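Local coordinates for protein alpha-1,4-endofucoidanase (Mariniflexile fucanivorans, PDB 6DLH) that hydrolyses alpha-1,4 linkages within fucoidan chains as a retaining glycoside hydrolase of family GH107, with calcium-binding Ig-like domains following its catalytic part, at residues S517-F522 against D557-E562; P525-P530 against G610-D615; L551-V556 against D584-L589; I568-G573 against F603-S608. One frame throughout, in Å; residues are numbered along the deposited sequence.

Contact 1: residues S517-F522 against D557-E562; sequences SHPAGF and DFYDFE. With CA (calcium ion), chain G.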
# COMPACT_ATOMS: atom_id res chain seq x y z
N SER A 517 4.90 9.10 24.24
CA SER A 517 5.56 7.90 24.73
C SER A 517 6.77 7.62 23.85
O SER A 517 6.63 7.18 22.71
CB SER A 517 4.60 6.74 24.74
OG SER A 517 5.21 5.58 25.28
N HIS A 518 7.97 7.90 24.38
CA HIS A 518 9.20 7.78 23.62
C HIS A 518 9.51 6.32 23.34
O HIS A 518 9.17 5.45 24.13
CB HIS A 518 10.35 8.48 24.36
CG HIS A 518 10.04 9.90 24.67
ND1 HIS A 518 10.04 10.88 23.70
CD2 HIS A 518 9.70 10.51 25.83
CE1 HIS A 518 9.72 12.04 24.25
NE2 HIS A 518 9.51 11.84 25.56
N PRO A 519 10.17 6.00 22.20
CA PRO A 519 10.57 4.63 21.90
C PRO A 519 11.79 4.26 22.75
O PRO A 519 12.55 5.14 23.16
CB PRO A 519 10.98 4.70 20.42
CG PRO A 519 11.47 6.12 20.24
CD PRO A 519 10.57 6.95 21.14
N ALA A 520 11.95 2.96 23.01
CA ALA A 520 13.13 2.46 23.71
C ALA A 520 14.32 2.46 22.76
O ALA A 520 14.16 2.48 21.55
CB ALA A 520 12.85 1.08 24.27
N GLY A 521 15.53 2.46 23.34
CA GLY A 521 16.76 2.40 22.57
C GLY A 521 17.39 3.77 22.36
O GLY A 521 18.47 3.88 21.77
N PHE A 522 16.72 4.82 22.85
CA PHE A 522 17.17 6.19 22.66
C PHE A 522 17.34 6.88 24.01
O PHE A 522 16.51 6.75 24.90
CB PHE A 522 16.20 6.97 21.77
CG PHE A 522 16.23 6.57 20.31
CD1 PHE A 522 17.22 7.03 19.47
CD2 PHE A 522 15.26 5.72 19.79
CE1 PHE A 522 17.25 6.67 18.13
CE2 PHE A 522 15.29 5.35 18.45
CZ PHE A 522 16.29 5.83 17.62
N ASP A 557 15.85 4.51 13.71
CA ASP A 557 17.21 4.85 13.32
C ASP A 557 17.61 6.23 13.85
O ASP A 557 18.80 6.50 14.01
CB ASP A 557 17.41 4.69 11.82
CG ASP A 557 17.02 3.31 11.33
OD1 ASP A 557 17.68 2.35 11.73
OD2 ASP A 557 16.03 3.22 10.57
N PHE A 558 16.62 7.09 14.12
CA PHE A 558 16.85 8.45 14.59
C PHE A 558 15.60 8.93 15.33
O PHE A 558 14.52 8.37 15.14
CB PHE A 558 17.25 9.36 13.42
CG PHE A 558 16.21 9.49 12.34
CD1 PHE A 558 15.28 10.53 12.37
CD2 PHE A 558 16.13 8.57 11.30
CE1 PHE A 558 14.31 10.64 11.39
CE2 PHE A 558 15.16 8.69 10.32
CZ PHE A 558 14.25 9.72 10.36
N TYR A 559 15.74 9.95 16.18
CA TYR A 559 14.60 10.37 16.99
C TYR A 559 14.81 11.76 17.58
O TYR A 559 15.94 12.22 17.71
CB TYR A 559 14.29 9.32 18.06
CG TYR A 559 13.06 9.61 18.87
CD1 TYR A 559 11.79 9.45 18.32
CD2 TYR A 559 13.15 10.05 20.18
CE1 TYR A 559 10.65 9.71 19.07
CE2 TYR A 559 12.02 10.33 20.93
CZ TYR A 559 10.76 10.16 20.37
OH TYR A 559 9.64 10.42 21.12
N ASP A 560 13.69 12.41 17.95
CA ASP A 560 13.69 13.74 18.53
C ASP A 560 12.70 13.78 19.69
O ASP A 560 11.52 13.47 19.51
CB ASP A 560 13.38 14.82 17.49
CG ASP A 560 13.48 16.23 18.04
OD1 ASP A 560 12.58 16.64 18.83
OD2 ASP A 560 14.45 16.91 17.70
N PHE A 561 13.17 14.20 20.86
CA PHE A 561 12.40 14.01 22.08
C PHE A 561 11.33 15.08 22.24
O PHE A 561 10.50 14.98 23.13
CB PHE A 561 13.31 13.88 23.31
CG PHE A 561 13.86 12.49 23.49
CD1 PHE A 561 15.05 12.12 22.87
CD2 PHE A 561 13.19 11.55 24.25
CE1 PHE A 561 15.55 10.83 23.02
CE2 PHE A 561 13.69 10.26 24.40
CZ PHE A 561 14.87 9.91 23.78
N GLU A 562 11.35 16.09 21.36
CA GLU A 562 10.33 17.14 21.40
C GLU A 562 9.38 16.97 20.21
O GLU A 562 8.48 17.79 20.03
CB GLU A 562 10.94 18.54 21.42
CG GLU A 562 11.86 18.79 22.60
CD GLU A 562 13.22 18.11 22.49
OE1 GLU A 562 13.83 18.16 21.39
OE2 GLU A 562 13.67 17.54 23.51
CA CA G . 14.43 18.87 19.27
O HOH W 1 14.93 21.25 20.13

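Contact 2: residues P525-P530 against G610-D615; sequences PGDGTP and GILSSD. With CA (calcium ion), chain G.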
# COMPACT_ATOMS: atom_id res chain seq x y z
N PRO A 525 19.20 13.55 25.17
CA PRO A 525 20.36 14.37 25.55
C PRO A 525 19.99 15.58 26.41
O PRO A 525 20.87 16.29 26.90
CB PRO A 525 20.96 14.79 24.20
CG PRO A 525 19.78 14.76 23.23
CD PRO A 525 18.82 13.72 23.76
N GLY A 526 18.69 15.81 26.59
CA GLY A 526 18.18 16.81 27.52
C GLY A 526 18.25 18.24 26.98
O GLY A 526 17.76 19.16 27.64
N ASP A 527 18.83 18.43 25.79
CA ASP A 527 19.03 19.78 25.27
C ASP A 527 18.22 20.02 23.99
O ASP A 527 18.27 21.11 23.43
CB ASP A 527 20.53 20.09 25.11
CG ASP A 527 21.19 19.28 24.01
OD1 ASP A 527 20.54 18.36 23.49
OD2 ASP A 527 22.34 19.60 23.68
N GLY A 528 17.50 19.00 23.52
CA GLY A 528 16.65 19.12 22.34
C GLY A 528 17.30 18.60 21.06
O GLY A 528 16.68 18.62 20.01
N THR A 529 18.55 18.13 21.15
CA THR A 529 19.29 17.64 19.99
C THR A 529 18.62 16.37 19.46
O THR A 529 18.30 15.47 20.23
CB THR A 529 20.77 17.40 20.33
OG1 THR A 529 21.31 18.55 20.99
CG2 THR A 529 21.63 17.06 19.13
N PRO A 530 18.37 16.27 18.13
CA PRO A 530 17.89 15.02 17.55
C PRO A 530 19.08 14.07 17.45
O PRO A 530 20.19 14.51 17.17
CB PRO A 530 17.38 15.46 16.17
CG PRO A 530 18.25 16.65 15.82
CD PRO A 530 18.51 17.35 17.14
N GLY A 610 16.30 21.71 12.58
CA GLY A 610 16.31 23.12 12.22
C GLY A 610 17.10 24.01 13.19
O GLY A 610 17.44 25.13 12.84
N ILE A 611 17.36 23.53 14.42
CA ILE A 611 18.09 24.31 15.41
C ILE A 611 19.36 23.56 15.82
O ILE A 611 20.46 24.08 15.68
CB ILE A 611 17.21 24.68 16.63
CG1 ILE A 611 15.99 25.51 16.24
CG2 ILE A 611 18.04 25.37 17.72
CD1 ILE A 611 14.91 25.57 17.31
N LEU A 612 19.18 22.34 16.37
CA LEU A 612 20.30 21.48 16.75
C LEU A 612 20.33 20.26 15.83
O LEU A 612 19.32 19.91 15.22
CB LEU A 612 20.17 21.07 18.22
CG LEU A 612 20.07 22.21 19.23
CD1 LEU A 612 19.64 21.70 20.60
CD2 LEU A 612 21.38 22.98 19.33
N SER A 613 21.51 19.61 15.77
CA SER A 613 21.71 18.42 14.95
C SER A 613 22.79 17.52 15.55
O SER A 613 23.41 17.88 16.55
CB SER A 613 22.03 18.80 13.53
OG SER A 613 23.27 19.49 13.46
N SER A 614 23.00 16.35 14.94
CA SER A 614 24.02 15.38 15.32
C SER A 614 24.32 14.45 14.15
O SER A 614 23.47 14.23 13.30
CB SER A 614 23.62 14.61 16.57
OG SER A 614 22.52 13.75 16.33
N ASP A 615 25.55 13.91 14.12
CA ASP A 615 26.00 13.09 13.01
C ASP A 615 26.11 11.63 13.44
O ASP A 615 26.09 11.32 14.63
CB ASP A 615 27.34 13.59 12.45
CG ASP A 615 27.32 15.03 11.96
OD1 ASP A 615 26.33 15.43 11.31
OD2 ASP A 615 28.30 15.75 12.23
CA CA G . 14.43 18.87 19.27
O HOH W 1 14.93 21.25 20.13

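Contact 3: residues L551-V556 against D584-L589; sequences LLKLGV and DDTWRL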
# COMPACT_ATOMS: atom_id res chain seq x y z
N LEU A 551 16.16 1.63 4.50
CA LEU A 551 15.29 2.64 5.07
C LEU A 551 15.90 3.22 6.35
O LEU A 551 16.57 2.52 7.10
CB LEU A 551 13.92 2.02 5.36
CG LEU A 551 13.16 1.52 4.13
CD1 LEU A 551 11.92 0.74 4.54
CD2 LEU A 551 12.79 2.67 3.21
N LEU A 552 15.63 4.51 6.57
CA LEU A 552 15.89 5.15 7.85
C LEU A 552 14.56 5.69 8.37
O LEU A 552 13.89 6.43 7.66
CB LEU A 552 16.92 6.26 7.63
CG LEU A 552 18.27 5.80 7.08
CD1 LEU A 552 19.17 6.98 6.79
CD2 LEU A 552 18.95 4.84 8.05
N LYS A 553 14.19 5.31 9.60
CA LYS A 553 12.85 5.60 10.08
C LYS A 553 12.89 6.20 11.49
O LYS A 553 13.56 5.68 12.38
CB LYS A 553 12.00 4.32 10.08
CG LYS A 553 11.77 3.69 8.71
CD LYS A 553 10.62 2.71 8.69
CE LYS A 553 10.94 1.38 9.33
NZ LYS A 553 9.70 0.64 9.69
N LEU A 554 12.12 7.28 11.66
CA LEU A 554 11.92 7.92 12.95
C LEU A 554 11.50 6.85 13.96
O LEU A 554 10.63 6.03 13.68
CB LEU A 554 10.84 9.00 12.77
CG LEU A 554 10.54 9.89 13.98
CD1 LEU A 554 11.68 10.87 14.24
CD2 LEU A 554 9.22 10.65 13.76
N GLY A 555 12.17 6.86 15.12
CA GLY A 555 11.84 5.96 16.21
C GLY A 555 12.60 4.63 16.14
O GLY A 555 12.52 3.82 17.06
N VAL A 556 13.33 4.42 15.03
CA VAL A 556 14.12 3.22 14.84
C VAL A 556 15.59 3.63 14.68
O VAL A 556 16.44 3.18 15.44
CB VAL A 556 13.66 2.40 13.62
CG1 VAL A 556 14.40 1.07 13.50
CG2 VAL A 556 12.15 2.17 13.61
N ASP A 584 7.52 12.22 6.46
CA ASP A 584 8.01 12.92 7.63
C ASP A 584 8.76 11.99 8.58
O ASP A 584 9.47 12.46 9.48
CB ASP A 584 6.85 13.58 8.40
CG ASP A 584 6.55 14.99 7.93
OD1 ASP A 584 7.17 15.42 6.94
OD2 ASP A 584 5.69 15.64 8.57
N ASP A 585 8.60 10.68 8.41
CA ASP A 585 9.16 9.75 9.37
C ASP A 585 9.95 8.66 8.65
O ASP A 585 10.38 7.70 9.29
CB ASP A 585 8.09 9.24 10.35
CG ASP A 585 7.04 8.31 9.77
OD1 ASP A 585 7.14 7.95 8.58
OD2 ASP A 585 6.11 7.94 10.53
N THR A 586 10.15 8.82 7.34
CA THR A 586 10.72 7.74 6.54
C THR A 586 11.60 8.29 5.42
O THR A 586 11.14 9.08 4.59
CB THR A 586 9.63 6.80 6.01
OG1 THR A 586 8.82 6.31 7.09
CG2 THR A 586 10.19 5.62 5.24
N TRP A 587 12.86 7.84 5.40
CA TRP A 587 13.80 8.19 4.35
C TRP A 587 14.31 6.90 3.71
O TRP A 587 14.29 5.85 4.34
CB TRP A 587 14.95 9.04 4.90
CG TRP A 587 14.52 10.34 5.50
CD1 TRP A 587 13.76 10.53 6.62
CD2 TRP A 587 14.83 11.66 5.01
NE1 TRP A 587 13.58 11.86 6.86
CE2 TRP A 587 14.22 12.58 5.89
CE3 TRP A 587 15.56 12.14 3.92
CZ2 TRP A 587 14.32 13.96 5.70
CZ3 TRP A 587 15.65 13.51 3.73
CH2 TRP A 587 15.04 14.40 4.62
N ARG A 588 14.79 7.02 2.47
CA ARG A 588 15.19 5.87 1.68
C ARG A 588 16.60 6.09 1.14
O ARG A 588 16.88 7.15 0.57
CB ARG A 588 14.19 5.67 0.54
CG ARG A 588 14.69 4.77 -0.59
CD ARG A 588 14.31 3.31 -0.41
NE ARG A 588 14.98 2.46 -1.38
CZ ARG A 588 14.49 2.11 -2.56
NH1 ARG A 588 13.29 2.53 -2.93
NH2 ARG A 588 15.20 1.34 -3.37
N LEU A 589 17.46 5.08 1.31
CA LEU A 589 18.77 5.03 0.69
C LEU A 589 18.70 4.12 -0.53
O LEU A 589 18.26 2.97 -0.44
CB LEU A 589 19.80 4.49 1.68
CG LEU A 589 20.06 5.34 2.92
CD1 LEU A 589 20.98 4.60 3.88
CD2 LEU A 589 20.66 6.69 2.55

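Contact 4: residues I568-G573 against F603-S608; sequences ITKTSG and FTFNVS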
# COMPACT_ATOMS: atom_id res chain seq x y z
N ILE A 568 17.21 14.85 7.20
CA ILE A 568 18.42 14.05 7.10
C ILE A 568 19.17 14.47 5.85
O ILE A 568 18.56 14.69 4.80
CB ILE A 568 18.09 12.54 7.09
CG1 ILE A 568 17.35 12.11 8.35
CG2 ILE A 568 19.36 11.72 6.86
CD1 ILE A 568 16.86 10.70 8.30
N THR A 569 20.49 14.57 5.98
CA THR A 569 21.39 14.94 4.91
C THR A 569 22.56 13.97 4.90
O THR A 569 23.05 13.59 5.96
CB THR A 569 21.94 16.36 5.12
OG1 THR A 569 20.87 17.22 5.49
CG2 THR A 569 22.66 16.91 3.91
N LYS A 570 22.98 13.58 3.70
CA LYS A 570 24.26 12.94 3.50
C LYS A 570 25.31 14.06 3.42
O LYS A 570 25.16 14.97 2.61
CB LYS A 570 24.22 12.13 2.21
CG LYS A 570 25.57 11.62 1.69
CD LYS A 570 25.42 10.81 0.43
CE LYS A 570 26.74 10.42 -0.19
NZ LYS A 570 26.56 9.84 -1.54
N THR A 571 26.34 13.97 4.28
CA THR A 571 27.32 15.05 4.37
C THR A 571 28.69 14.63 3.81
O THR A 571 29.51 15.49 3.51
CB THR A 571 27.37 15.71 5.75
OG1 THR A 571 27.75 14.74 6.73
CG2 THR A 571 26.07 16.37 6.16
N SER A 572 28.93 13.32 3.67
CA SER A 572 30.19 12.87 3.10
C SER A 572 30.10 11.41 2.70
O SER A 572 29.19 10.71 3.13
CB SER A 572 31.33 13.09 4.07
OG SER A 572 31.24 12.17 5.14
N GLY A 573 31.08 10.96 1.89
CA GLY A 573 31.18 9.57 1.47
C GLY A 573 31.04 9.44 -0.05
O GLY A 573 30.81 10.44 -0.72
N PHE A 603 30.10 6.71 5.31
CA PHE A 603 29.29 7.88 5.00
C PHE A 603 28.96 8.63 6.29
O PHE A 603 28.81 8.02 7.35
CB PHE A 603 27.97 7.47 4.35
CG PHE A 603 28.08 6.56 3.15
CD1 PHE A 603 28.08 5.17 3.30
CD2 PHE A 603 28.17 7.08 1.87
CE1 PHE A 603 28.18 4.34 2.20
CE2 PHE A 603 28.27 6.24 0.77
CZ PHE A 603 28.28 4.87 0.93
N THR A 604 28.81 9.96 6.18
CA THR A 604 28.31 10.75 7.30
C THR A 604 26.87 11.17 7.02
O THR A 604 26.55 11.59 5.91
CB THR A 604 29.21 11.96 7.60
OG1 THR A 604 30.52 11.49 7.90
CG2 THR A 604 28.72 12.80 8.76
N PHE A 605 26.02 11.07 8.05
CA PHE A 605 24.63 11.49 7.95
C PHE A 605 24.28 12.45 9.08
O PHE A 605 24.53 12.18 10.26
CB PHE A 605 23.70 10.27 7.83
CG PHE A 605 23.61 9.71 6.43
CD1 PHE A 605 24.57 8.82 5.95
CD2 PHE A 605 22.58 10.09 5.57
CE1 PHE A 605 24.49 8.32 4.65
CE2 PHE A 605 22.51 9.59 4.28
CZ PHE A 605 23.47 8.71 3.82
N ASN A 606 23.69 13.60 8.71
CA ASN A 606 23.23 14.58 9.68
C ASN A 606 21.72 14.44 9.85
O ASN A 606 21.00 14.29 8.87
CB ASN A 606 23.61 16.01 9.29
CG ASN A 606 23.20 17.03 10.33
OD1 ASN A 606 23.91 17.25 11.32
ND2 ASN A 606 22.06 17.66 10.13
N VAL A 607 21.25 14.50 11.10
CA VAL A 607 19.84 14.65 11.41
C VAL A 607 19.67 15.97 12.16
O VAL A 607 20.34 16.19 13.16
CB VAL A 607 19.28 13.45 12.20
CG1 VAL A 607 19.99 13.26 13.54
CG2 VAL A 607 17.77 13.54 12.41
N SER A 608 18.76 16.83 11.67
CA SER A 608 18.58 18.16 12.22
C SER A 608 17.10 18.41 12.54
O SER A 608 16.23 17.82 11.91
CB SER A 608 19.12 19.20 11.27
OG SER A 608 18.59 20.47 11.58
O HOH W 2 20.25 17.41 8.34

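Contact 1: residues S517-F522 against D557-E562
The imidazole of H518 and the phenol of Y559 meet rim to rim, their planes 83° apart, and H518 ND1 lies 2.7 Å from Y559 OH in a hydrogen bond for which either atom could be the donor. Over one face of the same imidazole comes F561, whose CD2 is 3.3 Å from H518 ND1; these two rings are oblique to each other, at 46°. One face of Y559 carries P519, with CD 3.6 Å from the ring centre in a CH-pi contact displaced toward CZ. With CG of Y559 anti to the backbone N (chi1 -175°), the ring reaches out to H518 and P519. Y559 CB makes its own CH-pi contact, 3.8 Å above the centre of the F522 ring. F561 joins the two ends of this aromatic cluster, since its CZ also touches F522 CB at 3.8 Å. Just beyond, D560 OD1 takes the backbone N-H of E562 in an Asx turn, and D560 OD2 (2.5 Å) and E562 OE1 (2.3 Å) bind this Ig-like domain's calcium ion, whose protein ligands are completed by G528, D564 and D609. The loop 517-522 follows strand 505-513 and lies across short strand 558-559, which pairs with strand 531-532 through Y559 and V531, while F558 points away onto L552 of strand 550-553.

Contact 2: residues P525-P530 against G610-D615
D527 OD1 is gripped twice by T529, and it is these two residues that receive the isobutyl group of L612. T529 OG1 lies 2.6 Å from D527 OD1, and the backbone N of T529 donates to the same oxygen in an Asx turn (158° at the hydrogen). Both donors come from one face of the carboxylate, tilted out of its plane. T529 OG1 sits beside its own backbone N (chi1 -50°), where it can turn back to D527; this sends CG2 the other way, to 3.2 Å from S613 O. L612 crosses T529 at about a right angle, its CD1 wedged 3.2 Å from D527 O and 3.6 Å from T529 OG1. A valine here, lacking the hydroxyl, is likely to leave D527 OD1 held by the backbone N-H alone, with the carboxylate freer to turn beside L612. Further along, S614 OG donates to P530 O over 2.6 Å, in the carbonyl plane and on a lone pair, and P530 CD rests 3.3 Å from L612 O. The turn also presents G528 O to the calcium ion of this Ig-like domain at 2.4 Å; D560, E562, D564 and D609 supply its other protein ligands. P530 packs on D560, D609 and L566, so the start of strand 613-623 lies against the loops that bind the calcium ion. Strand 613-623 runs between strands 599-608 and 537-543: S614 pairs with V607 of the former, and S614 O also accepts from W532 NE1 of strand 531-532.

Contact 3: residues L551-V556 against D584-L589
L552 and W587 form the hydrogen-bonded pair at the centre of antiparallel strands 551-553 and 586-589, whose axes run at 159° and 4.7 Å apart; the non-hydrogen-bonded pairs L551-R588 and K553-T586 flank it. Both bonds are nearly straight, with L552 N to W587 O and W587 N to L552 O each 2.9 Å, and L554 N to D585 O (3.0 Å) extends the pairing past the strand end. On the L552 and W587 face, the branch tips L552 CD1 and L589 CD1 meet at 4.2 Å, while the indole swings away from L552 to rest on T567 and I568. L554 meets D585 at right angles, CB to CB at 3.7 Å; its CG, anti to the backbone N (chi1 -175°), brings L554 CD2 to 3.9 Å from D585 CB. On the opposite face, L551 CD2 touches R588 CD at 4.0 Å. There T586 OG1 donates to D585 OD1 from above the carboxylate plane (2.8 Å). L552, W587 and L589 thus turn into the Ig-like domain, whereas on the other face T586 accepts from R64 NE and K553 NZ forms a salt bridge with D127, polar bonds that join the domain to the N-terminal part of the chain.

Contact 4: residues I568-G573 against F603-S608
Over one face of the F605 ring stands K570 CA, offset toward the rim and 4.1 Å from the ring centre in a CH-pi contact; K570 CB adds a touch to F605 CE2 at 3.7 Å. At the edge of the same ring, I568 CG2 meets F605 CD2 at 3.8 Å. With CG beside its backbone N (chi1 -81°), F605 leans across to the neighbouring strand instead of standing straight off its own. Shortened to an alanine here, the side chain would probably leave a gap beneath K570 and take away the ring edge that I568 CG2 packs against. The extended K570 passes F603, CE to CD2 at 4.2 Å, and its NZ is bonded to P574 O and L577 O. The strands are antiparallel at 146°: T569 and N606 exchange two backbone bonds, T569 N to N606 O at 2.9 Å and N606 N to T569 O at 2.8 Å. A beta bulge then shifts the register by one between K570 and S572; within it T571 N donates almost straight (177°) to T604 O, 2.9 Å away. On the face away from F605, S572 OG and T604 OG1 are hydrogen-bonded at 2.9 Å. This bulged pair belongs to the four-stranded sheet of an Ig-like domain: strand 567-572 is outermost, and strand 599-608 is bonded on its other side to strand 613-623. I568, F605 and V607 all turn to W532 of strand 531-532, and I568 and V607 also rest on F558 of strand 558-559.

In the fold
From the N terminus, the chain leaves strand 505-513 and passes 517-522, where contact 1 opens, then 525-530, where contact 2 opens. Contact 1 closes at 557-562, after contact 3 has opened at 551-556, so contact 1 crosses both 2 and 3. Contact 4 opens at 568-573, contact 3 closes at 584-589, and contact 4 closes at 603-608, so these two also cross. Both fall within the span that contact 2 finally closes at 610-615. Contacts 1 and 2 share the calcium ion; contact 3 lies in a three-stranded sheet whose W587 and L589 pack against contact 4 in the four-stranded one, consistent with the two sheets of an Ig-like sandwich.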